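Local coordinates for bradyzoite surface antigen BSR4 (PDB 2JKS), which is a zinc-binding surface antigen of the bradyzoite stage of Toxoplasma gondii, belongs to the SAG1-related superfamily, and probably acts at the parasite surface, at residues T97-W103 / L120-D126; E162-S166 / A177-N183; P186-M191 / T302-V307; Y217-K223 / Q270-G274. All coordinates share one frame; numbering follows the deposited sequence.

Interaction 1. Residues T97-W103 / L120-D126; sequences TDRIVNW and LELHNED. With ZN (zinc ion), chain D.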
# COMPACT_ATOMS: atom_id res chain seq x y z
N THR A 97 3.08 4.67 -6.20
CA THR A 97 3.49 3.57 -7.04
C THR A 97 3.99 4.10 -8.39
O THR A 97 3.88 5.29 -8.66
CB THR A 97 2.35 2.46 -7.16
OG1 THR A 97 1.09 3.07 -7.51
CG2 THR A 97 2.20 1.67 -5.82
N ASP A 98 4.57 3.22 -9.21
CA ASP A 98 5.33 3.63 -10.42
C ASP A 98 4.50 3.72 -11.68
O ASP A 98 4.85 4.44 -12.61
CB ASP A 98 6.47 2.63 -10.73
CG ASP A 98 7.48 2.51 -9.60
OD1 ASP A 98 7.74 3.52 -8.88
OD2 ASP A 98 8.03 1.40 -9.44
N ARG A 99 3.43 2.93 -11.74
CA ARG A 99 2.61 2.81 -12.93
C ARG A 99 1.51 3.88 -12.89
O ARG A 99 0.94 4.15 -11.83
CB ARG A 99 1.99 1.40 -12.99
CG ARG A 99 1.52 1.00 -14.38
CD ARG A 99 0.79 -0.37 -14.42
NE ARG A 99 -0.67 -0.18 -14.46
CZ ARG A 99 -1.49 -0.70 -13.58
NH1 ARG A 99 -0.98 -1.52 -12.66
NH2 ARG A 99 -2.80 -0.46 -13.63
N ILE A 100 1.24 4.52 -14.02
CA ILE A 100 0.10 5.44 -14.14
C ILE A 100 -1.19 4.62 -13.96
O ILE A 100 -1.38 3.63 -14.65
CB ILE A 100 0.09 6.12 -15.55
CG1 ILE A 100 1.38 6.98 -15.79
CG2 ILE A 100 -1.23 6.84 -15.81
CD1 ILE A 100 1.38 8.43 -15.29
N VAL A 101 -2.05 5.00 -13.01
CA VAL A 101 -3.33 4.28 -12.81
C VAL A 101 -4.46 5.28 -12.74
O VAL A 101 -4.35 6.27 -12.02
CB VAL A 101 -3.39 3.40 -11.48
CG1 VAL A 101 -4.10 2.07 -11.78
CG2 VAL A 101 -2.03 3.20 -10.84
N ASN A 102 -5.53 5.06 -13.50
CA ASN A 102 -6.63 6.03 -13.49
C ASN A 102 -7.90 5.25 -13.63
O ASN A 102 -7.92 4.13 -14.19
CB ASN A 102 -6.60 6.99 -14.70
CG ASN A 102 -5.31 7.71 -14.89
OD1 ASN A 102 -4.57 7.45 -15.85
ND2 ASN A 102 -5.05 8.68 -14.03
N TRP A 103 -8.99 5.87 -13.15
CA TRP A 103 -10.33 5.40 -13.48
C TRP A 103 -10.49 5.55 -14.98
O TRP A 103 -9.97 6.49 -15.56
CB TRP A 103 -11.37 6.27 -12.82
CG TRP A 103 -11.57 6.04 -11.33
CD1 TRP A 103 -10.89 6.63 -10.31
CD2 TRP A 103 -12.51 5.15 -10.73
NE1 TRP A 103 -11.35 6.17 -9.11
CE2 TRP A 103 -12.37 5.28 -9.32
CE3 TRP A 103 -13.48 4.27 -11.24
CZ2 TRP A 103 -13.19 4.54 -8.39
CZ3 TRP A 103 -14.28 3.55 -10.34
CH2 TRP A 103 -14.11 3.67 -8.92
N LEU A 120 -12.03 1.10 -12.24
CA LEU A 120 -10.65 1.25 -11.76
C LEU A 120 -10.15 -0.14 -11.50
O LEU A 120 -10.71 -0.87 -10.68
CB LEU A 120 -10.55 2.14 -10.49
CG LEU A 120 -9.22 2.12 -9.71
CD1 LEU A 120 -8.08 2.65 -10.58
CD2 LEU A 120 -9.30 2.95 -8.37
N GLU A 121 -9.13 -0.55 -12.25
CA GLU A 121 -8.59 -1.91 -12.08
C GLU A 121 -7.17 -1.78 -11.53
O GLU A 121 -6.27 -1.33 -12.20
CB GLU A 121 -8.59 -2.69 -13.42
CG GLU A 121 -7.82 -4.01 -13.33
CD GLU A 121 -7.66 -4.64 -14.68
OE1 GLU A 121 -7.00 -4.03 -15.56
OE2 GLU A 121 -8.18 -5.76 -14.86
N LEU A 122 -6.96 -2.17 -10.27
CA LEU A 122 -5.60 -2.23 -9.80
C LEU A 122 -4.93 -3.53 -10.22
O LEU A 122 -5.62 -4.55 -10.39
CB LEU A 122 -5.55 -2.04 -8.29
CG LEU A 122 -6.23 -0.77 -7.80
CD1 LEU A 122 -6.12 -0.73 -6.30
CD2 LEU A 122 -5.64 0.46 -8.45
N HIS A 123 -3.60 -3.48 -10.42
CA HIS A 123 -2.75 -4.64 -10.67
C HIS A 123 -1.96 -4.87 -9.36
O HIS A 123 -1.91 -3.99 -8.48
CB HIS A 123 -1.76 -4.47 -11.88
CG HIS A 123 -2.42 -4.24 -13.22
ND1 HIS A 123 -1.74 -4.32 -14.42
CD2 HIS A 123 -3.71 -3.97 -13.56
CE1 HIS A 123 -2.56 -4.07 -15.43
NE2 HIS A 123 -3.77 -3.88 -14.93
N ASN A 124 -1.33 -6.03 -9.22
CA ASN A 124 -0.67 -6.34 -7.93
C ASN A 124 0.39 -5.33 -7.61
O ASN A 124 0.55 -4.87 -6.46
CB ASN A 124 -0.16 -7.78 -7.92
CG ASN A 124 -1.27 -8.80 -7.69
OD1 ASN A 124 -2.34 -8.51 -7.11
ND2 ASN A 124 -1.02 -10.03 -8.12
N GLU A 125 1.08 -4.89 -8.66
CA GLU A 125 2.16 -3.91 -8.51
C GLU A 125 1.64 -2.53 -8.10
O GLU A 125 2.44 -1.68 -7.65
CB GLU A 125 3.03 -3.85 -9.79
CG GLU A 125 2.48 -3.10 -11.03
CD GLU A 125 1.66 -3.98 -12.01
OE1 GLU A 125 1.32 -5.14 -11.63
OE2 GLU A 125 1.35 -3.53 -13.15
N ASP A 126 0.31 -2.32 -8.19
CA ASP A 126 -0.27 -1.03 -7.81
C ASP A 126 -0.59 -0.98 -6.33
O ASP A 126 -0.89 0.09 -5.79
CB ASP A 126 -1.55 -0.69 -8.58
CG ASP A 126 -1.35 -0.60 -10.08
OD1 ASP A 126 -0.30 -0.13 -10.56
OD2 ASP A 126 -2.29 -0.95 -10.80
ZN ZN D . 0.23 -4.62 -14.51
O HOH W 1 4.78 0.42 -8.07

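Interaction 2. Residues E162-S166 / A177-N183; sequences EARAS and AYGKGSN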
# COMPACT_ATOMS: atom_id res chain seq x y z
N GLU A 162 -6.38 -1.57 0.45
CA GLU A 162 -5.56 -2.24 1.47
C GLU A 162 -4.16 -2.43 0.92
O GLU A 162 -4.00 -2.75 -0.25
CB GLU A 162 -6.15 -3.59 1.84
CG GLU A 162 -7.56 -3.44 2.39
CD GLU A 162 -8.13 -4.70 3.00
OE1 GLU A 162 -7.58 -5.79 2.77
OE2 GLU A 162 -9.15 -4.60 3.70
N ALA A 163 -3.16 -2.22 1.79
CA ALA A 163 -1.76 -2.44 1.46
C ALA A 163 -1.51 -3.88 0.99
O ALA A 163 -2.14 -4.82 1.47
CB ALA A 163 -0.90 -2.17 2.73
N ARG A 164 -0.56 -4.07 0.09
CA ARG A 164 -0.07 -5.41 -0.24
C ARG A 164 0.46 -6.08 1.03
O ARG A 164 0.85 -5.40 2.01
CB ARG A 164 1.06 -5.34 -1.26
CG ARG A 164 2.34 -4.69 -0.74
CD ARG A 164 2.92 -3.85 -1.85
NE ARG A 164 3.77 -4.59 -2.76
CZ ARG A 164 3.88 -4.28 -4.06
NH1 ARG A 164 3.16 -3.30 -4.59
NH2 ARG A 164 4.70 -4.98 -4.83
N ALA A 165 0.57 -7.40 0.96
CA ALA A 165 1.12 -8.18 2.07
C ALA A 165 2.63 -8.07 1.95
O ALA A 165 3.15 -8.02 0.84
CB ALA A 165 0.70 -9.70 1.97
N SER A 166 3.33 -8.10 3.07
CA SER A 166 4.80 -8.27 3.00
C SER A 166 5.07 -9.67 2.40
O SER A 166 4.37 -10.62 2.73
CB SER A 166 5.38 -8.18 4.40
OG SER A 166 5.13 -6.87 4.95
N ALA A 177 5.74 -4.37 3.67
CA ALA A 177 4.64 -3.41 3.74
C ALA A 177 4.15 -3.31 5.19
O ALA A 177 4.67 -3.99 6.08
CB ALA A 177 3.52 -3.80 2.77
N TYR A 178 3.18 -2.43 5.45
CA TYR A 178 2.98 -1.87 6.78
C TYR A 178 1.48 -1.62 7.03
O TYR A 178 1.10 -1.03 8.07
CB TYR A 178 3.75 -0.52 6.93
CG TYR A 178 5.18 -0.60 6.44
CD1 TYR A 178 6.16 -1.24 7.23
CD2 TYR A 178 5.54 -0.11 5.18
CE1 TYR A 178 7.44 -1.42 6.76
CE2 TYR A 178 6.82 -0.25 4.73
CZ TYR A 178 7.75 -0.93 5.51
OH TYR A 178 9.01 -1.03 5.04
N GLY A 179 0.63 -2.11 6.12
CA GLY A 179 -0.82 -2.04 6.31
C GLY A 179 -1.33 -2.84 7.47
O GLY A 179 -0.66 -3.76 7.94
N LYS A 180 -2.52 -2.50 7.95
CA LYS A 180 -3.23 -3.29 8.95
C LYS A 180 -3.18 -4.83 8.73
O LYS A 180 -3.00 -5.60 9.69
CB LYS A 180 -4.74 -2.82 9.06
CG LYS A 180 -5.46 -3.30 10.33
CD LYS A 180 -6.99 -3.09 10.23
CE LYS A 180 -7.77 -3.63 11.46
NZ LYS A 180 -8.08 -5.10 11.36
N GLY A 181 -3.33 -5.27 7.48
CA GLY A 181 -3.30 -6.67 7.15
C GLY A 181 -2.00 -7.20 6.52
O GLY A 181 -1.96 -8.34 6.10
N SER A 182 -0.95 -6.38 6.46
CA SER A 182 0.26 -6.69 5.70
C SER A 182 1.15 -7.70 6.38
O SER A 182 1.96 -8.37 5.72
CB SER A 182 1.08 -5.44 5.48
OG SER A 182 0.52 -4.57 4.54
N ASN A 183 1.04 -7.82 7.71
CA ASN A 183 2.01 -8.63 8.49
C ASN A 183 1.39 -9.61 9.48
O ASN A 183 1.63 -9.51 10.68
CB ASN A 183 3.01 -7.69 9.17
CG ASN A 183 3.79 -6.85 8.15
OD1 ASN A 183 3.59 -5.62 8.07
ND2 ASN A 183 4.65 -7.49 7.37

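Interaction 3. Residues P186-M191 / T302-V307; sequences PVEVEM and TVLVTV. With ZN (zinc ion), chain B.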
# COMPACT_ATOMS: atom_id res chain seq x y z
N PRO A 186 5.65 -13.37 10.61
CA PRO A 186 6.95 -13.06 10.03
C PRO A 186 7.10 -13.65 8.63
O PRO A 186 6.53 -14.71 8.32
CB PRO A 186 7.95 -13.73 11.01
CG PRO A 186 7.19 -13.71 12.32
CD PRO A 186 5.76 -14.06 11.92
N VAL A 187 7.86 -12.97 7.78
CA VAL A 187 8.26 -13.52 6.50
C VAL A 187 9.46 -14.44 6.79
O VAL A 187 10.51 -13.96 7.22
CB VAL A 187 8.67 -12.34 5.49
CG1 VAL A 187 9.14 -12.92 4.12
CG2 VAL A 187 7.47 -11.36 5.27
N GLU A 188 9.31 -15.74 6.53
CA GLU A 188 10.40 -16.70 6.72
C GLU A 188 11.25 -16.90 5.47
O GLU A 188 10.71 -17.07 4.35
CB GLU A 188 9.82 -18.04 7.18
CG GLU A 188 9.21 -17.92 8.55
CD GLU A 188 9.19 -19.22 9.27
OE1 GLU A 188 10.28 -19.64 9.81
OE2 GLU A 188 8.09 -19.80 9.31
N VAL A 189 12.56 -16.81 5.67
CA VAL A 189 13.54 -16.82 4.62
C VAL A 189 14.63 -17.82 4.99
O VAL A 189 15.10 -17.88 6.14
CB VAL A 189 14.24 -15.42 4.44
CG1 VAL A 189 15.29 -15.52 3.32
CG2 VAL A 189 13.21 -14.30 4.13
N GLU A 190 15.01 -18.67 4.03
CA GLU A 190 16.14 -19.56 4.27
C GLU A 190 17.38 -19.03 3.60
O GLU A 190 17.31 -18.57 2.44
CB GLU A 190 15.88 -20.93 3.65
CG GLU A 190 17.25 -21.74 3.55
CD GLU A 190 17.21 -22.79 2.46
OE1 GLU A 190 16.29 -23.62 2.57
OE2 GLU A 190 18.06 -22.72 1.52
N MET A 191 18.52 -19.12 4.28
CA MET A 191 19.79 -18.89 3.60
C MET A 191 20.62 -20.16 3.75
O MET A 191 20.51 -20.91 4.73
CB MET A 191 20.56 -17.68 4.15
CG MET A 191 19.78 -16.32 4.08
SD MET A 191 20.71 -14.94 4.80
CE MET A 191 22.02 -14.68 3.59
N THR A 302 8.51 -8.30 9.81
CA THR A 302 9.54 -9.06 10.48
C THR A 302 10.04 -10.11 9.52
O THR A 302 9.22 -10.87 8.96
CB THR A 302 8.94 -9.78 11.75
OG1 THR A 302 8.44 -8.80 12.67
CG2 THR A 302 9.94 -10.70 12.41
N VAL A 303 11.36 -10.20 9.36
CA VAL A 303 11.92 -11.18 8.49
C VAL A 303 12.71 -12.14 9.37
O VAL A 303 13.75 -11.74 9.92
CB VAL A 303 12.81 -10.55 7.36
CG1 VAL A 303 13.37 -11.64 6.46
CG2 VAL A 303 11.96 -9.47 6.60
N LEU A 304 12.20 -13.37 9.49
CA LEU A 304 12.85 -14.43 10.26
C LEU A 304 13.68 -15.30 9.38
O LEU A 304 13.16 -16.07 8.57
CB LEU A 304 11.80 -15.28 10.98
CG LEU A 304 12.40 -16.38 11.86
CD1 LEU A 304 13.26 -15.80 12.98
CD2 LEU A 304 11.20 -17.17 12.43
N VAL A 305 14.98 -15.17 9.55
CA VAL A 305 15.93 -15.87 8.69
C VAL A 305 16.48 -17.11 9.40
O VAL A 305 16.99 -17.02 10.52
CB VAL A 305 17.09 -14.97 8.23
CG1 VAL A 305 17.98 -15.74 7.24
CG2 VAL A 305 16.55 -13.60 7.63
N THR A 306 16.40 -18.24 8.71
CA THR A 306 17.02 -19.43 9.16
C THR A 306 18.20 -19.72 8.26
O THR A 306 18.03 -19.98 7.07
CB THR A 306 16.04 -20.61 9.18
OG1 THR A 306 14.87 -20.27 9.98
CG2 THR A 306 16.72 -21.90 9.77
N VAL A 307 19.40 -19.70 8.83
CA VAL A 307 20.60 -20.00 8.09
C VAL A 307 20.88 -21.51 8.23
O VAL A 307 21.22 -22.02 9.33
CB VAL A 307 21.81 -19.16 8.51
CG1 VAL A 307 22.98 -19.47 7.59
CG2 VAL A 307 21.46 -17.67 8.48
ZN ZN B . 16.22 -25.32 1.52
O HOH W 2 13.10 -18.81 8.95

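Interaction 4. Residues Y217-K223 / Q270-G274; sequences YCVADSK and QFLVG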
# COMPACT_ATOMS: atom_id res chain seq x y z
N TYR A 217 21.91 -7.87 14.50
CA TYR A 217 20.55 -8.32 14.21
C TYR A 217 19.70 -8.27 15.45
O TYR A 217 20.21 -7.97 16.54
CB TYR A 217 20.60 -9.72 13.57
CG TYR A 217 21.21 -10.78 14.47
CD1 TYR A 217 20.40 -11.59 15.27
CD2 TYR A 217 22.58 -10.96 14.52
CE1 TYR A 217 20.95 -12.58 16.10
CE2 TYR A 217 23.14 -11.92 15.35
CZ TYR A 217 22.31 -12.73 16.13
OH TYR A 217 22.89 -13.67 16.97
N CYS A 218 18.39 -8.54 15.31
CA CYS A 218 17.51 -8.72 16.47
C CYS A 218 17.53 -10.20 16.85
O CYS A 218 17.36 -11.09 15.97
CB CYS A 218 16.06 -8.30 16.16
SG CYS A 218 15.82 -6.70 15.35
N VAL A 219 17.76 -10.50 18.12
CA VAL A 219 17.57 -11.90 18.56
C VAL A 219 16.24 -12.49 18.06
O VAL A 219 15.18 -11.85 18.16
CB VAL A 219 17.71 -12.05 20.09
CG1 VAL A 219 17.66 -13.55 20.48
CG2 VAL A 219 19.02 -11.43 20.51
N ALA A 220 16.31 -13.70 17.50
CA ALA A 220 15.18 -14.23 16.76
C ALA A 220 14.03 -14.67 17.68
O ALA A 220 12.91 -14.74 17.21
CB ALA A 220 15.62 -15.35 15.81
N ASP A 221 14.30 -14.89 18.98
CA ASP A 221 13.27 -15.43 19.95
C ASP A 221 12.00 -14.60 20.02
O ASP A 221 10.91 -15.14 20.16
CB ASP A 221 13.79 -15.54 21.40
CG ASP A 221 15.27 -15.88 21.51
OD1 ASP A 221 15.86 -16.43 20.55
OD2 ASP A 221 15.85 -15.58 22.61
N SER A 222 12.12 -13.28 19.89
CA SER A 222 10.93 -12.42 19.94
C SER A 222 9.95 -12.64 18.77
O SER A 222 8.79 -12.33 18.89
CB SER A 222 11.35 -10.92 19.95
OG SER A 222 11.66 -10.51 18.60
N LYS A 223 10.46 -13.15 17.63
CA LYS A 223 9.65 -13.24 16.38
C LYS A 223 8.92 -11.94 15.98
O LYS A 223 7.91 -11.94 15.28
CB LYS A 223 8.72 -14.50 16.40
CG LYS A 223 9.38 -15.82 16.85
CD LYS A 223 10.58 -16.22 16.03
CE LYS A 223 11.02 -17.73 16.25
NZ LYS A 223 12.54 -17.87 16.20
N GLN A 270 19.73 -18.57 13.46
CA GLN A 270 18.52 -17.84 13.03
C GLN A 270 18.77 -16.44 13.48
O GLN A 270 19.43 -16.20 14.50
CB GLN A 270 17.27 -18.33 13.73
CG GLN A 270 16.70 -19.68 13.30
CD GLN A 270 15.27 -19.82 13.80
OE1 GLN A 270 14.99 -19.57 15.00
NE2 GLN A 270 14.33 -20.19 12.88
N PHE A 271 18.31 -15.50 12.66
CA PHE A 271 18.42 -14.09 13.02
C PHE A 271 17.17 -13.38 12.50
O PHE A 271 16.47 -13.91 11.63
CB PHE A 271 19.74 -13.44 12.56
CG PHE A 271 19.87 -13.28 11.06
CD1 PHE A 271 19.43 -12.10 10.42
CD2 PHE A 271 20.41 -14.31 10.27
CE1 PHE A 271 19.58 -11.94 9.06
CE2 PHE A 271 20.57 -14.13 8.88
CZ PHE A 271 20.17 -12.96 8.28
N LEU A 272 16.90 -12.19 13.04
CA LEU A 272 15.74 -11.42 12.62
C LEU A 272 16.17 -10.00 12.23
O LEU A 272 16.92 -9.38 12.92
CB LEU A 272 14.74 -11.42 13.77
CG LEU A 272 13.34 -10.86 13.75
CD1 LEU A 272 12.63 -11.56 14.87
CD2 LEU A 272 13.31 -9.34 13.96
N VAL A 273 15.69 -9.53 11.09
CA VAL A 273 15.73 -8.14 10.74
C VAL A 273 14.36 -7.79 10.12
O VAL A 273 13.45 -8.60 10.09
CB VAL A 273 16.82 -7.84 9.69
CG1 VAL A 273 18.21 -8.05 10.26
CG2 VAL A 273 16.62 -8.76 8.47
N GLY A 274 14.22 -6.55 9.66
CA GLY A 274 13.01 -6.16 8.98
C GLY A 274 12.90 -4.68 8.75
O GLY A 274 13.92 -3.96 8.61
O HOH W 3 18.77 -15.20 17.27

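Interaction 1. Residues T97-W103 / L120-D126
R99 meets the zinc ligands H123 and E125 in a small example of a metal site whose second shell comes from a neighbouring loop. The metal bonds come from one segment: H123 ND1 at 2.0 Å and E125 OE2 at 2.1 Å from the zinc ion. E125 reaches it because its CG sits between backbone N and carbonyl carbon (chi1 77°) and the chain bends again at the next bond, folding the carboxylate back toward the imidazole.

The R99 guanidinium lies over one face of the H123 ring, the planes 34° apart. The place of its NH1 is uncertain; as modelled it lies 3.1 Å from E125 OE2, a salt bridge whose detail is less sure. The D126 carboxylate is close to the guanidinium on the side away from H123, its exact geometry doubtful. This cluster belongs to an SRS domain, where the loop between helix 91-95 and strand 104-105 runs past the end of strand 116-121.

Polar bonds inside 120-126 steady the site. H123 NE2 donates to E121 OE1 (3.3 Å), meeting it from above the carboxylate plane and probably limiting rotation of the ring, while H123 N gives its hydrogen to D126 OD2 at 2.9 Å. Across the contact, D98 N donates to a water that donates to E125 O.

Apolar packing takes over farther along. L120 CB sits 3.6 Å from the centroid of the six-membered ring of W103, a CH-pi contact over the face, and V101 CG1 touches L122 CD2 at 4.0 Å.

Interaction 2. Residues E162-S166 / A177-N183
The connection 162-166 joins strand 152-161 of one sheet to strand 167-169 of the next, and it is held against the loop 177-183 largely by S182 meeting R164 and S166, and by S166 meeting A177. S182 OG donates to R164 O at 2.7 Å, tilted 28° from the carbonyl plane. S182 O in turn accepts the nearly straight bond from S166 N (3.0 Å), so one serine grips the linker at two points. S166 answers with its own hydroxyl: OG stands anti to the carbonyl carbon, beside the backbone N (chi1 -63°), and there accepts A177 N at 2.9 Å.

The hydroxyl of S182 also receives a weak bond from G179 N, across a type I beta turn that S182 N closes on G179 O at 3.0 Å. The turn follows strand 173-175, and D131 ties both segments together, its OD1 accepting A163 N and its OD2 accepting K180 N.

Close van der Waals contacts of the two alanine methyls fill in between these bonds. The A163 methyl settles on G179, CB to CA 3.6 Å, an approach made possible by the missing side chain there, and CB also lies 3.3 Å from S182 OG. A177 CB presses against the linker on R164 O (3.2 Å) and R164 CG (3.8 Å). From CG the arginine bends twice and turns its guanidinium toward L127, where NH1 donates to the backbone O.

Interaction 3. Residues P186-M191 / T302-V307
P186 packs beside T302 just before the parallel pairing of strand 187-191 with 301-307 begins at V187, at the edge of the four-stranded sheet of the second SRS domain, where 187-191 is outermost. The proline ring and T302 lie side by side, CB to CG2 3.9 Å. V187 starts the hydrogen-bond ladder, its N donating to T302 O (2.8 Å) and its O receiving L304 N (2.9 Å). E188 runs alongside L304, OE1 to CD2 3.7 Å, and shares a water with L304 O and T306 OG1; that threonine hydroxyl is also hydrogen-bonded to Q270 NE2.

V189 faces the opposite side of the sheet. Its CG2 meets V303 CG1 at 3.5 Å, while its backbone continues the ladder, N to L304 O and O from T306 N. E190 extends away from the sheet with CG anti to the backbone N (chi1 164°), and OE1 binds a zinc ion at 2.0 Å. H311 and H313, from a terminal histidine run that is probably a purification tag, complete this site, and K308 donates to the same oxygen.

M191 carries the ladder on, N to T306 O 3.0 Å, and it goes on to K308; the methionine side chain passes V305, CG and SD each 3.7 Å from V305 CG1.

Interaction 4. Residues Y217-K223 / Q270-G274
F271 CB lies over one face of the Y217 ring, 3.3 Å from Y217 CD1. Both residues carry CG between the backbone N and the carbonyl carbon (chi1 62° in Y217), and the two side chains cross at a slant: the closest touch is on F271 CB, while Y217 CB lies obliquely by the F271 ring.

Beside them L272 splits its contacts between its two methyls: CD2 turns to C218 CB at 3.7 Å, and CD1 reaches K223 CA, also at 3.7 Å, against the turn in which K223 N bonds to A220 O. The backbones of C218 and L272 form an antiparallel hydrogen-bonded pair, C218 N to L272 O 2.9 Å and L272 N to C218 O 3.2 Å. At the other end A220 CB touches Q270 CB, and a water joins A220 N to Q270 O. K223 folds back at right angles to Q270; its NZ bonds weakly to Q270 OE1 (3.2 Å) and to A220 O, while Q270 NE2 is hydrogen-bonded to T306 OG1.

The short strand 216-218 pairs with 230-232, to whose neighbourhood the C218–C228 disulfide also ties it. F233 meets both aromatic rings, edge-to-face with F271. Strand 301-307 neighbours 269-277 in the sheet, with V305 and V307 against F271 and L304 touching A220.

In the fold
The four contacts show how chemistry follows place. Interaction 4 is buried and mostly apolar, and interaction 3 sets a backbone ladder between a core face and a more exposed, zinc-binding one. They share a sheet: strands 301-307 and 269-277 are neighbours in it, with V303 N 2.7 Å from V273 O in a probable hydrogen bond. Interaction 1, partly buried, lies in the other SRS domain, where charge and metal gather at one end and apolar packing at the other. Interaction 2, a loop-to-loop junction of serine bonds, stands between, its R164 packing on interaction 1 at E125 and its S166 on interaction 3 at V187.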